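PDB 2IRY: multifunctional non-homologous end joining DNA repair protein LigD from Mycobacterium tuberculosis, which probably joins broken DNA ends together with Ku in non-homologous end joining, its N-terminal part, the piece in this model, being the primase-polymerase domain. Local coordinates for residues A[139-144]-A[225-230]; A[168-173]-A[180-185]; A[172-177]-A[266-271]. One frame throughout, in Å; residues are numbered along the deposited sequence.

Contact 1. Residues A[139-144]-A[225-230]; sequences FDLDPG and GKVFVD. With MN (manganese (II) ion), chain C; DGT (2'-deoxyguanosine-5'-triphosphate), chain D.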
loop_
_atom_site.group_PDB
_atom_site.type_symbol
_atom_site.label_atom_id
_atom_site.label_comp_id
_atom_site.label_asym_id
_atom_site.label_seq_id
_atom_site.Cartn_x
_atom_site.Cartn_y
_atom_site.Cartn_z
ATOM N N PHE A 139 4.632 1.760 9.021
ATOM C CA PHE A 139 5.265 0.676 9.749
ATOM C C PHE A 139 4.674 -0.633 9.245
ATOM O O PHE A 139 3.458 -0.741 9.058
ATOM C CB PHE A 139 5.006 0.821 11.247
ATOM C CG PHE A 139 5.620 2.048 11.841
ATOM C CD1 PHE A 139 6.906 1.993 12.367
ATOM C CD2 PHE A 139 4.918 3.269 11.864
ATOM C CE1 PHE A 139 7.518 3.160 12.929
ATOM C CE2 PHE A 139 5.521 4.431 12.410
ATOM C CZ PHE A 139 6.816 4.366 12.946
ATOM N N ASP A 140 5.530 -1.617 8.999
ATOM C CA ASP A 140 5.053 -2.917 8.611
ATOM C C ASP A 140 5.253 -3.834 9.810
ATOM O O ASP A 140 6.382 -4.097 10.213
ATOM C CB ASP A 140 5.805 -3.393 7.378
ATOM C CG ASP A 140 5.419 -4.770 6.952
ATOM O OD1 ASP A 140 4.492 -5.391 7.522
ATOM O OD2 ASP A 140 6.079 -5.252 6.014
ATOM N N LEU A 141 4.143 -4.258 10.413
ATOM C CA LEU A 141 4.212 -5.156 11.554
ATOM C C LEU A 141 4.055 -6.595 11.073
ATOM O O LEU A 141 2.966 -7.017 10.610
ATOM C CB LEU A 141 3.159 -4.783 12.607
ATOM C CG LEU A 141 3.443 -3.597 13.546
ATOM C CD1 LEU A 141 3.851 -2.298 12.813
ATOM C CD2 LEU A 141 2.237 -3.342 14.451
ATOM N N ASP A 142 5.158 -7.332 11.155
ATOM C CA ASP A 142 5.242 -8.691 10.649
ATOM C C ASP A 142 5.333 -9.647 11.829
ATOM O O ASP A 142 6.347 -9.658 12.539
ATOM C CB ASP A 142 6.472 -8.859 9.750
ATOM C CG ASP A 142 6.387 -10.096 8.864
ATOM O OD1 ASP A 142 5.355 -10.299 8.169
ATOM O OD2 ASP A 142 7.368 -10.868 8.843
ATOM N N PRO A 143 4.260 -10.431 12.064
ATOM C CA PRO A 143 4.271 -11.367 13.180
ATOM C C PRO A 143 5.226 -12.529 12.930
ATOM O O PRO A 143 5.217 -13.137 11.848
ATOM C CB PRO A 143 2.819 -11.846 13.261
ATOM C CG PRO A 143 2.285 -11.679 11.857
ATOM C CD PRO A 143 2.987 -10.468 11.310
ATOM N N GLY A 144 6.046 -12.830 13.933
ATOM C CA GLY A 144 6.957 -13.970 13.876
ATOM C C GLY A 144 6.250 -15.257 14.239
ATOM O O GLY A 144 5.042 -15.256 14.513
ATOM N N GLY A 225 8.304 -15.615 18.154
ATOM C CA GLY A 225 7.472 -15.074 19.238
ATOM C C GLY A 225 7.474 -13.557 19.353
ATOM O O GLY A 225 6.962 -13.009 20.322
ATOM N N LYS A 226 8.037 -12.884 18.354
ATOM C CA LYS A 226 8.080 -11.419 18.344
ATOM C C LYS A 226 7.430 -10.839 17.093
ATOM O O LYS A 226 7.401 -11.473 16.035
ATOM C CB LYS A 226 9.526 -10.912 18.493
ATOM C CG LYS A 226 10.201 -11.351 19.780
ATOM C CD LYS A 226 11.565 -10.683 20.007
ATOM C CE LYS A 226 12.318 -11.462 21.102
ATOM N NZ LYS A 226 13.364 -10.717 21.831
ATOM N N VAL A 227 6.880 -9.635 17.243
ATOM C CA VAL A 227 6.463 -8.836 16.096
ATOM C C VAL A 227 7.670 -8.045 15.628
ATOM O O VAL A 227 8.299 -7.321 16.411
ATOM C CB VAL A 227 5.299 -7.865 16.459
ATOM C CG1 VAL A 227 4.923 -6.984 15.256
ATOM C CG2 VAL A 227 4.080 -8.656 16.978
ATOM N N PHE A 228 7.989 -8.194 14.343
ATOM C CA PHE A 228 8.972 -7.333 13.688
ATOM C C PHE A 228 8.305 -6.009 13.265
ATOM O O PHE A 228 7.400 -5.993 12.417
ATOM C CB PHE A 228 9.592 -8.054 12.490
ATOM C CG PHE A 228 10.519 -7.188 11.653
ATOM C CD1 PHE A 228 11.417 -6.298 12.256
ATOM C CD2 PHE A 228 10.521 -7.304 10.263
ATOM C CE1 PHE A 228 12.305 -5.502 11.465
ATOM C CE2 PHE A 228 11.401 -6.525 9.477
ATOM C CZ PHE A 228 12.276 -5.626 10.072
ATOM N N VAL A 229 8.711 -4.931 13.922
ATOM C CA VAL A 229 8.239 -3.589 13.598
ATOM C C VAL A 229 9.208 -3.017 12.580
ATOM O O VAL A 229 10.258 -2.464 12.934
ATOM C CB VAL A 229 8.078 -2.684 14.875
ATOM C CG1 VAL A 229 7.591 -1.280 14.500
ATOM C CG2 VAL A 229 7.102 -3.337 15.842
ATOM N N ASP A 230 8.840 -3.180 11.317
ATOM C CA ASP A 230 9.693 -2.792 10.202
ATOM C C ASP A 230 9.456 -1.316 9.868
ATOM O O ASP A 230 8.362 -0.921 9.463
ATOM C CB ASP A 230 9.471 -3.700 8.991
ATOM C CG ASP A 230 10.470 -3.446 7.874
ATOM O OD1 ASP A 230 11.461 -2.695 8.101
ATOM O OD2 ASP A 230 10.268 -4.029 6.779
HETATM MN MN MN C . 4.965 -7.611 6.532
HETATM P PG DGT D . 2.847 -9.429 5.008
HETATM O O1G DGT D . 2.438 -10.865 4.810
HETATM O O2G DGT D . 4.252 -9.306 5.559
HETATM O O3G DGT D . 1.801 -8.609 5.733
HETATM O O3B DGT D . 2.859 -8.791 3.509
HETATM P PB DGT D . 3.441 -7.330 3.095
HETATM O O1B DGT D . 2.507 -6.706 2.089
HETATM O O2B DGT D . 3.819 -6.506 4.302
HETATM O O3A DGT D . 4.830 -7.707 2.339
HETATM P PA DGT D . 4.866 -8.534 0.948
HETATM O O1A DGT D . 6.276 -9.006 0.680
HETATM O O2A DGT D . 3.782 -9.589 0.996
HETATM O "O5'" DGT D . 4.497 -7.378 -0.139
HETATM C "C5'" DGT D . 5.355 -6.245 -0.375
HETATM C "C4'" DGT D . 6.833 -6.554 -0.119
HETATM O "O4'" DGT D . 7.523 -6.828 -1.342
HETATM C "C3'" DGT D . 7.593 -5.448 0.588
HETATM O "O3'" DGT D . 7.675 -5.740 1.982
HETATM C "C2'" DGT D . 8.975 -5.455 -0.042
HETATM C "C1'" DGT D . 8.829 -6.259 -1.331
HETATM N N9 DGT D . 8.931 -5.392 -2.528
HETATM C C8 DGT D . 8.380 -4.172 -2.658
HETATM N N7 DGT D . 8.636 -3.623 -3.868
HETATM C C5 DGT D . 9.373 -4.518 -4.543
HETATM C C6 DGT D . 9.981 -4.575 -5.892
HETATM O O6 DGT D . 9.841 -3.611 -6.666
HETATM N N1 DGT D . 10.671 -5.675 -6.240
HETATM C C2 DGT D . 10.822 -6.720 -5.392
HETATM N N2 DGT D . 11.525 -7.798 -5.811
HETATM N N3 DGT D . 10.284 -6.743 -4.137
HETATM C C4 DGT D . 9.565 -5.688 -3.667
HETATM O O HOH W 1 8.657 -6.406 6.614
HETATM O O HOH W 2 6.381 -7.393 4.869
HETATM O O HOH W 3 2.712 -7.108 7.356
#
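Asp140 and Asp230 pair backbone to backbone where strands 139-143 and 227-230 run antiparallel. Asp140 N reaches Asp230 O at 3.0 Å, and Asp230 N returns to Asp140 O at 2.8 Å. Two residues on, Asp142 and Phe228 are joined by the same kind of reciprocal pair of hydrogen bonds.

From Asp140 CB outward, the side chain runs from the strand pair to the metal. CB lies 4.0 Å from Asp230 CB, on the face these aspartates share with Asp142. With CG anti to the backbone N (chi1 177°), the carboxylate reaches the nucleotide. CG sits behind two oxygens that both meet the manganese, OD1 at 2.5 Å and OD2 at 2.7 Å. The metal also takes O2G of the dGTP and two waters, while Asp142 OD1 stops 3.2 Å from the ion. Beneath, Leu141 CB meets Val227 CG1 at 3.9 Å, on the side covered by helix 149-164.

Asp230 OD1 is hydrogen-bonded to Ser232, and Arg223 makes a cation-pi contact with Phe228. As in related polymerases, Asp140 and Asp142 probably bind both manganese ions and Asp230 the second; here one ion is modelled. A water 2.9 Å from both Asp140 OD2 and Asp230 OD2 ties the carboxylates of the two strands together beside it.

Contact 2. Residues A[168-173]-A[180-185]; sequences LVTFPV and LHLYTP. With DGT (2'-deoxyguanosine-5'-triphosphate), chain D.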
loop_
_atom_site.group_PDB
_atom_site.type_symbol
_atom_site.label_atom_id
_atom_site.label_comp_id
_atom_site.label_asym_id
_atom_site.label_seq_id
_atom_site.Cartn_x
_atom_site.Cartn_y
_atom_site.Cartn_z
ATOM N N LEU A 168 0.827 12.767 16.675
ATOM C CA LEU A 168 0.461 12.117 15.427
ATOM C C LEU A 168 -0.662 11.092 15.605
ATOM O O LEU A 168 -0.826 10.502 16.681
ATOM C CB LEU A 168 1.691 11.474 14.766
ATOM C CG LEU A 168 2.888 12.399 14.525
ATOM C CD1 LEU A 168 4.057 11.623 13.949
ATOM C CD2 LEU A 168 2.532 13.591 13.613
ATOM N N VAL A 169 -1.437 10.925 14.540
ATOM C CA VAL A 169 -2.537 9.961 14.479
ATOM C C VAL A 169 -2.140 8.755 13.626
ATOM O O VAL A 169 -1.428 8.899 12.619
ATOM C CB VAL A 169 -3.845 10.624 13.933
ATOM C CG1 VAL A 169 -3.683 11.087 12.481
ATOM C CG2 VAL A 169 -5.033 9.698 14.071
ATOM N N THR A 170 -2.626 7.578 14.010
ATOM C CA THR A 170 -2.232 6.335 13.348
ATOM C C THR A 170 -3.439 5.588 12.777
ATOM O O THR A 170 -4.481 5.505 13.414
ATOM C CB THR A 170 -1.413 5.429 14.323
ATOM O OG1 THR A 170 -0.379 6.210 14.929
ATOM C CG2 THR A 170 -0.773 4.261 13.581
ATOM N N PHE A 171 -3.270 5.045 11.572
ATOM C CA PHE A 171 -4.346 4.355 10.857
ATOM C C PHE A 171 -3.928 2.923 10.527
ATOM O O PHE A 171 -2.932 2.707 9.808
ATOM C CB PHE A 171 -4.698 5.078 9.544
ATOM C CG PHE A 171 -5.151 6.501 9.727
ATOM C CD1 PHE A 171 -6.507 6.805 9.823
ATOM C CD2 PHE A 171 -4.220 7.533 9.784
ATOM C CE1 PHE A 171 -6.940 8.151 9.989
ATOM C CE2 PHE A 171 -4.632 8.860 9.952
ATOM C CZ PHE A 171 -5.991 9.174 10.058
ATOM N N PRO A 172 -4.690 1.935 11.022
ATOM C CA PRO A 172 -4.291 0.556 10.698
ATOM C C PRO A 172 -4.877 0.005 9.389
ATOM O O PRO A 172 -6.029 0.265 9.056
ATOM C CB PRO A 172 -4.838 -0.242 11.891
ATOM C CG PRO A 172 -6.058 0.535 12.334
ATOM C CD PRO A 172 -5.851 1.979 11.944
ATOM N N VAL A 173 -4.085 -0.793 8.689
ATOM C CA VAL A 173 -4.512 -1.394 7.433
ATOM C C VAL A 173 -3.982 -2.834 7.465
ATOM O O VAL A 173 -2.776 -3.042 7.365
ATOM C CB VAL A 173 -3.892 -0.642 6.191
ATOM C CG1 VAL A 173 -4.277 -1.312 4.882
ATOM C CG2 VAL A 173 -4.267 0.848 6.144
ATOM N N LEU A 180 0.290 -6.488 9.253
ATOM C CA LEU A 180 -0.453 -5.311 9.572
ATOM C C LEU A 180 0.414 -4.094 9.253
ATOM O O LEU A 180 1.536 -4.032 9.705
ATOM C CB LEU A 180 -0.743 -5.340 11.091
ATOM C CG LEU A 180 -1.572 -4.268 11.792
ATOM C CD1 LEU A 180 -2.926 -4.034 11.083
ATOM C CD2 LEU A 180 -1.784 -4.729 13.227
ATOM N N HIS A 181 -0.122 -3.148 8.492
ATOM C CA HIS A 181 0.551 -1.893 8.207
ATOM C C HIS A 181 -0.115 -0.739 8.968
ATOM O O HIS A 181 -1.370 -0.697 9.112
ATOM C CB HIS A 181 0.561 -1.615 6.691
ATOM C CG HIS A 181 1.250 -2.682 5.899
ATOM N ND1 HIS A 181 1.055 -2.860 4.549
ATOM C CD2 HIS A 181 2.118 -3.651 6.285
ATOM C CE1 HIS A 181 1.813 -3.857 4.126
ATOM N NE2 HIS A 181 2.459 -4.360 5.156
ATOM N N LEU A 182 0.731 0.173 9.464
ATOM C CA LEU A 182 0.276 1.364 10.184
ATOM C C LEU A 182 0.793 2.604 9.466
ATOM O O LEU A 182 2.012 2.709 9.201
ATOM C CB LEU A 182 0.778 1.388 11.644
ATOM C CG LEU A 182 0.493 0.166 12.521
ATOM C CD1 LEU A 182 1.055 0.355 13.928
ATOM C CD2 LEU A 182 -1.038 -0.121 12.613
ATOM N N TYR A 183 -0.127 3.512 9.140
ATOM C CA TYR A 183 0.196 4.765 8.462
ATOM C C TYR A 183 -0.073 5.952 9.384
ATOM O O TYR A 183 -1.066 5.964 10.110
ATOM C CB TYR A 183 -0.691 4.940 7.225
ATOM C CG TYR A 183 -0.375 4.006 6.076
ATOM C CD1 TYR A 183 0.630 4.317 5.141
ATOM C CD2 TYR A 183 -1.105 2.813 5.907
ATOM C CE1 TYR A 183 0.908 3.447 4.078
ATOM C CE2 TYR A 183 -0.843 1.939 4.835
ATOM C CZ TYR A 183 0.165 2.261 3.929
ATOM O OH TYR A 183 0.443 1.396 2.886
ATOM N N THR A 184 0.778 6.960 9.310
ATOM C CA THR A 184 0.549 8.189 10.068
ATOM C C THR A 184 0.947 9.390 9.205
ATOM O O THR A 184 2.067 9.438 8.708
ATOM C CB THR A 184 1.306 8.187 11.411
ATOM O OG1 THR A 184 1.215 9.485 12.017
ATOM C CG2 THR A 184 2.734 7.844 11.234
ATOM N N PRO A 185 0.009 10.330 8.996
ATOM C CA PRO A 185 0.341 11.508 8.208
ATOM C C PRO A 185 1.222 12.462 9.001
ATOM O O PRO A 185 0.997 12.695 10.201
ATOM C CB PRO A 185 -1.031 12.130 7.900
ATOM C CG PRO A 185 -1.904 11.676 9.017
ATOM C CD PRO A 185 -1.408 10.318 9.407
HETATM P PG DGT D . 2.847 -9.429 5.008
HETATM O O1G DGT D . 2.438 -10.865 4.810
HETATM O O2G DGT D . 4.252 -9.306 5.559
HETATM O O3G DGT D . 1.801 -8.609 5.733
HETATM O O3B DGT D . 2.859 -8.791 3.509
HETATM P PB DGT D . 3.441 -7.330 3.095
HETATM O O1B DGT D . 2.507 -6.706 2.089
HETATM O O2B DGT D . 3.819 -6.506 4.302
HETATM O O3A DGT D . 4.830 -7.707 2.339
HETATM P PA DGT D . 4.866 -8.534 0.948
HETATM O O1A DGT D . 6.276 -9.006 0.680
HETATM O O2A DGT D . 3.782 -9.589 0.996
HETATM O "O5'" DGT D . 4.497 -7.378 -0.139
HETATM C "C5'" DGT D . 5.355 -6.245 -0.375
HETATM C "C4'" DGT D . 6.833 -6.554 -0.119
HETATM O "O4'" DGT D . 7.523 -6.828 -1.342
HETATM C "C3'" DGT D . 7.593 -5.448 0.588
HETATM O "O3'" DGT D . 7.675 -5.740 1.982
HETATM C "C2'" DGT D . 8.975 -5.455 -0.042
HETATM C "C1'" DGT D . 8.829 -6.259 -1.331
HETATM N N9 DGT D . 8.931 -5.392 -2.528
HETATM C C8 DGT D . 8.380 -4.172 -2.658
HETATM N N7 DGT D . 8.636 -3.623 -3.868
HETATM C C5 DGT D . 9.373 -4.518 -4.543
HETATM C C6 DGT D . 9.981 -4.575 -5.892
HETATM O O6 DGT D . 9.841 -3.611 -6.666
HETATM N N1 DGT D . 10.671 -5.675 -6.240
HETATM C C2 DGT D . 10.822 -6.720 -5.392
HETATM N N2 DGT D . 11.525 -7.798 -5.811
HETATM N N3 DGT D . 10.284 -6.743 -4.137
HETATM C C4 DGT D . 9.565 -5.688 -3.667
HETATM O O HOH W 4 -0.783 12.671 12.217
#
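Val173 and Tyr183 lie on one face of the hairpin formed by 168-173 and 180-185, their side chains slanting across each other. The methyl CG2 of Val173 comes in at the edge of the Tyr183 ring, 3.7 Å from CD2. Farther along, the side chains of Phe171 and Pro185 cross at about a right angle: Pro185 CD lies at the ring edge, in its plane, 3.6 Å from Phe171 CE2, and Tyr183 O approaches the same edge. On the other face Leu182 CD2 lies 3.9 Å from Pro172 CB, where Trp260 of helix 260-263 also packs, while Thr170 CG2 rests against Leu182 CB.

The backbones pair at Phe171 with Tyr183 and at Val173 with His181. Beyond the Phe171-Tyr183 pair, away from the nucleotide, Thr184 takes over with its side chain: OG1, anti to the backbone N (chi1 171°), gives a 2.8 Å hydrogen bond to Val169 O from well above the carbonyl plane. A water then links Val169 N to Pro185 O.

His181 turns its ring away from the partner strand to the dGTP. NE2 donates to O2B at 2.7 Å, with the phosphate oxygen in the ring plane. The hairpin thus positions His181, whose N-H would be expected to offset some negative charge on the beta phosphate.

Contact 3. Residues A[172-177]-A[266-271]; sequences PVTSGS and PALRQL. With DGT (2'-deoxyguanosine-5'-triphosphate), chain D.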
loop_
_atom_site.group_PDB
_atom_site.type_symbol
_atom_site.label_atom_id
_atom_site.label_comp_id
_atom_site.label_asym_id
_atom_site.label_seq_id
_atom_site.Cartn_x
_atom_site.Cartn_y
_atom_site.Cartn_z
ATOM N N PRO A 172 -4.690 1.935 11.022
ATOM C CA PRO A 172 -4.291 0.556 10.698
ATOM C C PRO A 172 -4.877 0.005 9.389
ATOM O O PRO A 172 -6.029 0.265 9.056
ATOM C CB PRO A 172 -4.838 -0.242 11.891
ATOM C CG PRO A 172 -6.058 0.535 12.334
ATOM C CD PRO A 172 -5.851 1.979 11.944
ATOM N N VAL A 173 -4.085 -0.793 8.689
ATOM C CA VAL A 173 -4.512 -1.394 7.433
ATOM C C VAL A 173 -3.982 -2.834 7.465
ATOM O O VAL A 173 -2.776 -3.042 7.365
ATOM C CB VAL A 173 -3.892 -0.642 6.191
ATOM C CG1 VAL A 173 -4.277 -1.312 4.882
ATOM C CG2 VAL A 173 -4.267 0.848 6.144
ATOM N N THR A 174 -4.863 -3.827 7.548
ATOM C CA THR A 174 -4.401 -5.221 7.432
ATOM C C THR A 174 -3.906 -5.419 5.996
ATOM O O THR A 174 -4.574 -5.011 5.053
ATOM C CB THR A 174 -5.501 -6.253 7.819
ATOM O OG1 THR A 174 -6.759 -5.919 7.189
ATOM C CG2 THR A 174 -5.681 -6.265 9.363
ATOM N N SER A 175 -2.726 -6.025 5.847
ATOM C CA SER A 175 -2.024 -6.031 4.553
ATOM C C SER A 175 -2.673 -6.845 3.437
ATOM O O SER A 175 -2.357 -6.626 2.246
ATOM C CB SER A 175 -0.564 -6.520 4.753
ATOM O OG SER A 175 -0.552 -7.945 4.919
ATOM N N GLY A 176 -3.526 -7.806 3.794
ATOM C CA GLY A 176 -4.075 -8.760 2.814
ATOM C C GLY A 176 -3.253 -10.044 2.739
ATOM O O GLY A 176 -3.654 -11.045 2.103
ATOM N N SER A 177 -2.089 -10.015 3.380
ATOM C CA SER A 177 -1.257 -11.209 3.442
ATOM C C SER A 177 -1.198 -11.734 4.874
ATOM O O SER A 177 -2.184 -12.341 5.328
ATOM C CB SER A 177 0.117 -11.005 2.776
ATOM O OG SER A 177 0.715 -9.834 3.267
ATOM N N PRO A 266 -10.312 -10.887 18.685
ATOM C CA PRO A 266 -9.396 -12.025 18.573
ATOM C C PRO A 266 -9.597 -12.823 17.278
ATOM O O PRO A 266 -8.722 -13.594 16.899
ATOM C CB PRO A 266 -9.734 -12.885 19.803
ATOM C CG PRO A 266 -11.075 -12.433 20.259
ATOM C CD PRO A 266 -11.199 -10.996 19.861
ATOM N N ALA A 267 -10.740 -12.628 16.618
ATOM C CA ALA A 267 -11.074 -13.335 15.383
ATOM C C ALA A 267 -10.579 -12.578 14.152
ATOM O O ALA A 267 -10.957 -12.918 13.025
ATOM C CB ALA A 267 -12.580 -13.552 15.285
ATOM N N LEU A 268 -9.752 -11.554 14.382
ATOM C CA LEU A 268 -9.235 -10.695 13.318
ATOM C C LEU A 268 -8.646 -11.527 12.181
ATOM O O LEU A 268 -7.875 -12.479 12.407
ATOM C CB LEU A 268 -8.206 -9.677 13.855
ATOM C CG LEU A 268 -7.627 -8.656 12.850
ATOM C CD1 LEU A 268 -8.690 -7.723 12.354
ATOM C CD2 LEU A 268 -6.475 -7.868 13.494
ATOM N N ARG A 269 -9.053 -11.188 10.963
ATOM C CA ARG A 269 -8.534 -11.853 9.777
ATOM C C ARG A 269 -8.426 -10.874 8.631
ATOM O O ARG A 269 -8.982 -9.787 8.695
ATOM C CB ARG A 269 -9.450 -12.997 9.369
ATOM C CG ARG A 269 -10.877 -12.569 9.067
ATOM C CD ARG A 269 -11.579 -13.627 8.257
ATOM N NE ARG A 269 -12.999 -13.338 8.083
ATOM C CZ ARG A 269 -13.514 -12.569 7.125
ATOM N NH1 ARG A 269 -12.729 -11.986 6.202
ATOM N NH2 ARG A 269 -14.834 -12.396 7.088
ATOM N N GLN A 270 -7.742 -11.282 7.566
ATOM C CA GLN A 270 -7.725 -10.503 6.337
ATOM C C GLN A 270 -9.109 -10.443 5.667
ATOM O O GLN A 270 -9.896 -11.418 5.733
ATOM C CB GLN A 270 -6.720 -11.107 5.357
ATOM C CG GLN A 270 -5.321 -11.268 5.917
ATOM C CD GLN A 270 -4.694 -9.950 6.365
ATOM O OE1 GLN A 270 -5.007 -8.880 5.848
ATOM N NE2 GLN A 270 -3.759 -10.043 7.326
ATOM N N LEU A 271 -9.369 -9.347 4.963
ATOM C CA LEU A 271 -10.667 -9.115 4.330
ATOM C C LEU A 271 -10.564 -9.320 2.811
ATOM O O LEU A 271 -9.529 -9.020 2.205
ATOM C CB LEU A 271 -11.205 -7.698 4.628
ATOM C CG LEU A 271 -11.463 -7.282 6.078
ATOM C CD1 LEU A 271 -12.015 -5.864 6.109
ATOM C CD2 LEU A 271 -12.405 -8.233 6.805
HETATM P PG DGT D . 2.847 -9.429 5.008
HETATM O O1G DGT D . 2.438 -10.865 4.810
HETATM O O2G DGT D . 4.252 -9.306 5.559
HETATM O O3G DGT D . 1.801 -8.609 5.733
HETATM O O3B DGT D . 2.859 -8.791 3.509
HETATM P PB DGT D . 3.441 -7.330 3.095
HETATM O O1B DGT D . 2.507 -6.706 2.089
HETATM O O2B DGT D . 3.819 -6.506 4.302
HETATM O O3A DGT D . 4.830 -7.707 2.339
HETATM P PA DGT D . 4.866 -8.534 0.948
HETATM O O1A DGT D . 6.276 -9.006 0.680
HETATM O O2A DGT D . 3.782 -9.589 0.996
HETATM O "O5'" DGT D . 4.497 -7.378 -0.139
HETATM C "C5'" DGT D . 5.355 -6.245 -0.375
HETATM C "C4'" DGT D . 6.833 -6.554 -0.119
HETATM O "O4'" DGT D . 7.523 -6.828 -1.342
HETATM C "C3'" DGT D . 7.593 -5.448 0.588
HETATM O "O3'" DGT D . 7.675 -5.740 1.982
HETATM C "C2'" DGT D . 8.975 -5.455 -0.042
HETATM C "C1'" DGT D . 8.829 -6.259 -1.331
HETATM N N9 DGT D . 8.931 -5.392 -2.528
HETATM C C8 DGT D . 8.380 -4.172 -2.658
HETATM N N7 DGT D . 8.636 -3.623 -3.868
HETATM C C5 DGT D . 9.373 -4.518 -4.543
HETATM C C6 DGT D . 9.981 -4.575 -5.892
HETATM O O6 DGT D . 9.841 -3.611 -6.666
HETATM N N1 DGT D . 10.671 -5.675 -6.240
HETATM C C2 DGT D . 10.822 -6.720 -5.392
HETATM N N2 DGT D . 11.525 -7.798 -5.811
HETATM N N3 DGT D . 10.284 -6.743 -4.137
HETATM C C4 DGT D . 9.565 -5.688 -3.667
HETATM O O HOH W 5 -7.047 -7.465 4.883
#
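Gln270 meets the turn after strand 171-174 with its amide, and this is the tight part of the contact. The side chain bends at chi2 (-60°), which brings OE1 back to Gly176 N at 2.8 Å. The N-H comes from well above the amide plane, and the bond is bent, 139° at the hydrogen. The same oxygen lies 3.3 Å from Thr174 CB, while Gln270 CG packs on Ser177 O at 3.4 Å.

A water links the two segments: it is 2.7 Å from Gln270 OE1, which it serves as donor, takes the Leu271 N-H, and lies 2.8 Å from Thr174 OG1. That hydroxyl is also hydrogen-bonded to Arg258. Toward Leu268 the packing slackens, with CD1 stopping 4.5 Å from Thr174 CG2. Arg269 is exposed and turns away, folding NH1 back on Gln270 O and making a salt bridge to Glu275.

On the nucleotide side Ser175 OG donates to O3G of the dGTP at 2.6 Å. It also accepts from Ser177 N, closing an ST turn that shapes the loop beside the gamma phosphate. The loop 266-271, running between helices 260-263 and 273-283, thus backs the phosphate-binding turn that joins strands 171-174 and 180-186.

All three contacts reach one mixed sheet and touch the same dGTP. Contact 2 is a buried hairpin. Contact 1, only partly buried, joins strands far apart in sequence, and the two meet because strand 129-143 lies between 180-186 and 227-230: Leu141 N is probably hydrogen-bonded to Leu180 O, and Asp140 packs on His181. Contact 3 starts from the same strand as contact 2, 171-174, but its touching residues begin at Thr174; it too is mostly buried where it touches, although Arg269 beside it is exposed. The chemistry follows: metal and carboxylates in contact 1, mostly apolar packing with one histidine on the beta phosphate in contact 2, and an amide, a water and serine hydroxyls around a turn in contact 3.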